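3-methyladenine DNA glycosylase (Helicobacter pylori, PDB 1PU6) excises alkylated bases such as 3-methyladenine from DNA, acting as a helix-hairpin-helix glycosylase of base excision repair. Local coordinates at residues E145-D150 with H172-G177. Sequence-based numbering, arbitrary orientation.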
ATOM      1  N   GLU A 145       2.642  -3.241  11.481  1.00 16.80           N
ATOM      2  CA  GLU A 145       2.380  -1.911  12.080  1.00 16.70           C
ATOM      3  C   GLU A 145       3.263  -0.865  11.432  1.00 17.11           C
ATOM      4  O   GLU A 145       4.266  -0.460  11.988  1.00 18.30           O
ATOM      5  CB  GLU A 145       2.552  -1.928  13.626  1.00 18.76           C
ATOM      6  CG  GLU A 145       1.530  -2.847  14.303  1.00 20.97           C
ATOM      7  CD  GLU A 145       1.828  -3.152  15.784  1.00 24.78           C
ATOM      8  OE1 GLU A 145       0.905  -3.750  16.425  1.00 26.43           O
ATOM      9  OE2 GLU A 145       2.974  -2.852  16.313  1.00 26.48           O
ATOM     10  N   VAL A 146       2.901  -0.491  10.205  1.00 15.24           N
ATOM     11  CA  VAL A 146       3.634   0.489   9.387  1.00 14.97           C
ATOM     12  C   VAL A 146       2.615   1.450   8.797  1.00 14.71           C
ATOM     13  O   VAL A 146       1.576   1.008   8.231  1.00 17.33           O
ATOM     14  CB  VAL A 146       4.309  -0.251   8.198  1.00 13.06           C
ATOM     15  CG1 VAL A 146       4.884   0.709   7.218  1.00 17.76           C
ATOM     16  CG2 VAL A 146       5.409  -1.176   8.792  1.00 17.87           C
ATOM     17  N   MET A 147       2.869   2.763   8.879  1.00 15.09           N
ATOM     18  CA  MET A 147       1.992   3.734   8.188  1.00 15.76           C
ATOM     19  C   MET A 147       2.639   4.243   6.875  1.00 15.81           C
ATOM     20  O   MET A 147       3.710   4.834   6.909  1.00 15.69           O
ATOM     21  CB  MET A 147       1.638   4.940   9.068  1.00 17.90           C
ATOM     22  CG  MET A 147       0.298   5.675   8.412  1.00 17.45           C
ATOM     23  SD  MET A 147      -0.298   6.810   9.464  1.00 23.06           S
ATOM     24  CE  MET A 147      -0.962   7.997   8.234  1.00 15.84           C
ATOM     25  N   VAL A 148       1.975   4.049   5.742  1.00 13.33           N
ATOM     26  CA  VAL A 148       2.465   4.512   4.443  1.00 12.91           C
ATOM     27  C   VAL A 148       2.335   6.038   4.422  1.00 14.08           C
ATOM     28  O   VAL A 148       1.333   6.575   4.935  1.00 16.22           O
ATOM     29  CB  VAL A 148       1.569   3.952   3.325  1.00 13.57           C
ATOM     30  CG1 VAL A 148       1.920   4.575   1.961  1.00 16.09           C
ATOM     31  CG2 VAL A 148       1.710   2.425   3.294  1.00 16.12           C
ATOM     32  N   VAL A 149       3.346   6.713   3.855  1.00 13.74           N
ATOM     33  CA  VAL A 149       3.227   8.143   3.480  1.00 13.34           C
ATOM     34  C   VAL A 149       3.590   8.339   2.021  1.00 15.96           C
ATOM     35  O   VAL A 149       4.029   7.389   1.362  1.00 16.20           O
ATOM     36  CB  VAL A 149       4.052   9.098   4.411  1.00 13.83           C
ATOM     37  CG1 VAL A 149       3.505   8.968   5.891  1.00 14.87           C
ATOM     38  CG2 VAL A 149       5.557   8.826   4.334  1.00 14.27           C
ATOM     39  N   ASP A 150       3.359   9.541   1.486  1.00 17.50           N
ATOM     40  CA  ASP A 150       3.379   9.751   0.005  1.00 16.71           C
ATOM     41  C   ASP A 150       3.283  11.269  -0.254  1.00 18.02           C
ATOM     42  O   ASP A 150       3.219  12.052   0.694  1.00 18.16           O
ATOM     43  CB  ASP A 150       2.163   9.048  -0.664  1.00 18.19           C
ATOM     44  CG  ASP A 150       0.826   9.440  -0.048  0.50 15.32           C
ATOM     45  OD1 ASP A 150      -0.220   8.930  -0.529  0.50 13.91           O
ATOM     46  OD2 ASP A 150       0.706  10.252   0.902  0.50 15.93           O
ATOM     47  N   HIS A 172       7.642   8.895  10.524  1.00 15.23           N
ATOM     48  CA  HIS A 172       7.781   8.855  11.962  1.00 15.67           C
ATOM     49  C   HIS A 172       6.883   9.879  12.631  1.00 16.83           C
ATOM     50  O   HIS A 172       6.293   9.592  13.679  1.00 17.40           O
ATOM     51  CB  HIS A 172       9.251   9.131  12.389  1.00 17.15           C
ATOM     52  CG  HIS A 172       9.502   8.842  13.857  1.00 21.50           C
ATOM     53  ND1 HIS A 172      10.352   9.602  14.634  1.00 27.71           N
ATOM     54  CD2 HIS A 172       9.040   7.857  14.669  1.00 23.20           C
ATOM     55  CE1 HIS A 172      10.386   9.119  15.869  1.00 26.23           C
ATOM     56  NE2 HIS A 172       9.576   8.079  15.927  1.00 27.24           N
ATOM     57  N   PHE A 173       6.733  11.064  12.015  1.00 16.74           N
ATOM     58  CA  PHE A 173       5.777  12.043  12.531  1.00 16.24           C
ATOM     59  C   PHE A 173       4.385  11.421  12.609  1.00 16.02           C
ATOM     60  O   PHE A 173       3.675  11.538  13.644  1.00 17.28           O
ATOM     61  CB  PHE A 173       5.675  13.295  11.589  1.00 16.70           C
ATOM     62  CG  PHE A 173       4.520  14.220  11.964  1.00 17.33           C
ATOM     63  CD1 PHE A 173       3.250  14.052  11.379  1.00 18.61           C
ATOM     64  CD2 PHE A 173       4.682  15.223  12.946  1.00 20.09           C
ATOM     65  CE1 PHE A 173       2.200  14.873  11.709  1.00 19.56           C
ATOM     66  CE2 PHE A 173       3.587  16.056  13.293  1.00 20.47           C
ATOM     67  CZ  PHE A 173       2.353  15.860  12.685  1.00 20.86           C
ATOM     68  N   PHE A 174       3.944  10.748  11.529  1.00 16.02           N
ATOM     69  CA  PHE A 174       2.574  10.160  11.538  1.00 16.67           C
ATOM     70  C   PHE A 174       2.437   8.996  12.544  1.00 18.04           C
ATOM     71  O   PHE A 174       1.460   8.935  13.315  1.00 19.81           O
ATOM     72  CB  PHE A 174       2.134   9.786  10.123  1.00 16.69           C
ATOM     73  CG  PHE A 174       1.516  10.943   9.368  1.00 17.45           C
ATOM     74  CD1 PHE A 174       0.219  11.375   9.668  1.00 19.55           C
ATOM     75  CD2 PHE A 174       2.239  11.628   8.360  1.00 17.29           C
ATOM     76  CE1 PHE A 174      -0.365  12.479   8.997  1.00 19.38           C
ATOM     77  CE2 PHE A 174       1.673  12.722   7.650  1.00 17.10           C
ATOM     78  CZ  PHE A 174       0.366  13.156   7.975  1.00 19.18           C
ATOM     79  N   GLU A 175       3.458   8.144  12.629  1.00 17.11           N
ATOM     80  CA  GLU A 175       3.404   7.002  13.570  1.00 18.26           C
ATOM     81  C   GLU A 175       3.470   7.429  15.028  1.00 19.81           C
ATOM     82  O   GLU A 175       2.727   6.897  15.876  1.00 20.59           O
ATOM     83  CB  GLU A 175       4.528   5.973  13.285  1.00 16.83           C
ATOM     84  CG  GLU A 175       4.247   5.213  11.986  1.00 18.08           C
ATOM     85  CD  GLU A 175       5.359   4.237  11.577  1.00 23.18           C
ATOM     86  OE1 GLU A 175       5.248   3.566  10.497  1.00 20.80           O
ATOM     87  OE2 GLU A 175       6.343   4.122  12.344  1.00 24.62           O
ATOM     88  N   LYS A 176       4.418   8.307  15.345  1.00 19.32           N
ATOM     89  CA  LYS A 176       4.679   8.580  16.760  1.00 21.02           C
ATOM     90  C   LYS A 176       3.496   9.230  17.515  1.00 20.89           C
ATOM     91  O   LYS A 176       3.300   8.960  18.706  1.00 21.55           O
ATOM     92  CB  LYS A 176       5.981   9.379  16.928  1.00 20.96           C
ATOM     93  CG  LYS A 176       5.908  10.864  16.669  1.00 24.71           C
ATOM     94  CD  LYS A 176       7.360  11.431  16.500  1.00 28.45           C
ATOM     95  CE  LYS A 176       7.572  12.816  17.100  1.00 37.74           C
ATOM     96  NZ  LYS A 176       7.325  12.854  18.586  1.00 36.79           N
ATOM     97  N   GLY A 177       2.714  10.073  16.837  1.00 20.46           N
ATOM     98  CA  GLY A 177       1.553  10.679  17.485  1.00 18.65           C
ATOM     99  C   GLY A 177       0.541   9.606  17.895  1.00 18.22           C
ATOM    100  O   GLY A 177      -0.084   9.705  18.937  1.00 19.36           O
TER
HETATM  101  O   HOH W   1       5.893   1.581  13.490  1.00 44.95           O
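With CG anti to its carbonyl carbon and the chain extended beyond, Glu-175 reaches from its helix to the backbone of Met-147, whose own CG stands anti to N (chi1 -162°) and carries the thioether to Phe-174. The Glu-175 carboxylate accepts a hydrogen bond from the Met-147 N-H on the anti side of OE1, with N to OE1 3.0 Å. The bond is nearly straight at 175° and lies 18° out of the carboxylate plane. A water that also donates to Glu-145 O adds a weak bridge to OE2 of Glu-175. Beside this bond, CB of Met-147 lies 3.9 Å from CG of Glu-175. A bend at chi3 sets CE of Met-147 3.9 Å from CD1 of Phe-174, an oblique Met-aromatic contact with SD 5.4 Å from the ring centroid. At CD2 of the same ring, CG1 of Val-149 approaches to 3.8 Å. Tyr-199 and Phe-202 of helix 195-203 pack on Met-147, while Gln-171 NE2 hydrogen-bonds to Met-147 O. The arrangement joins helix 167-179 to the extended linker between helices 131-141 and 151-159, whose Asp-150 N-caps the latter, within the all-helical HhH-GPD glycosylase fold.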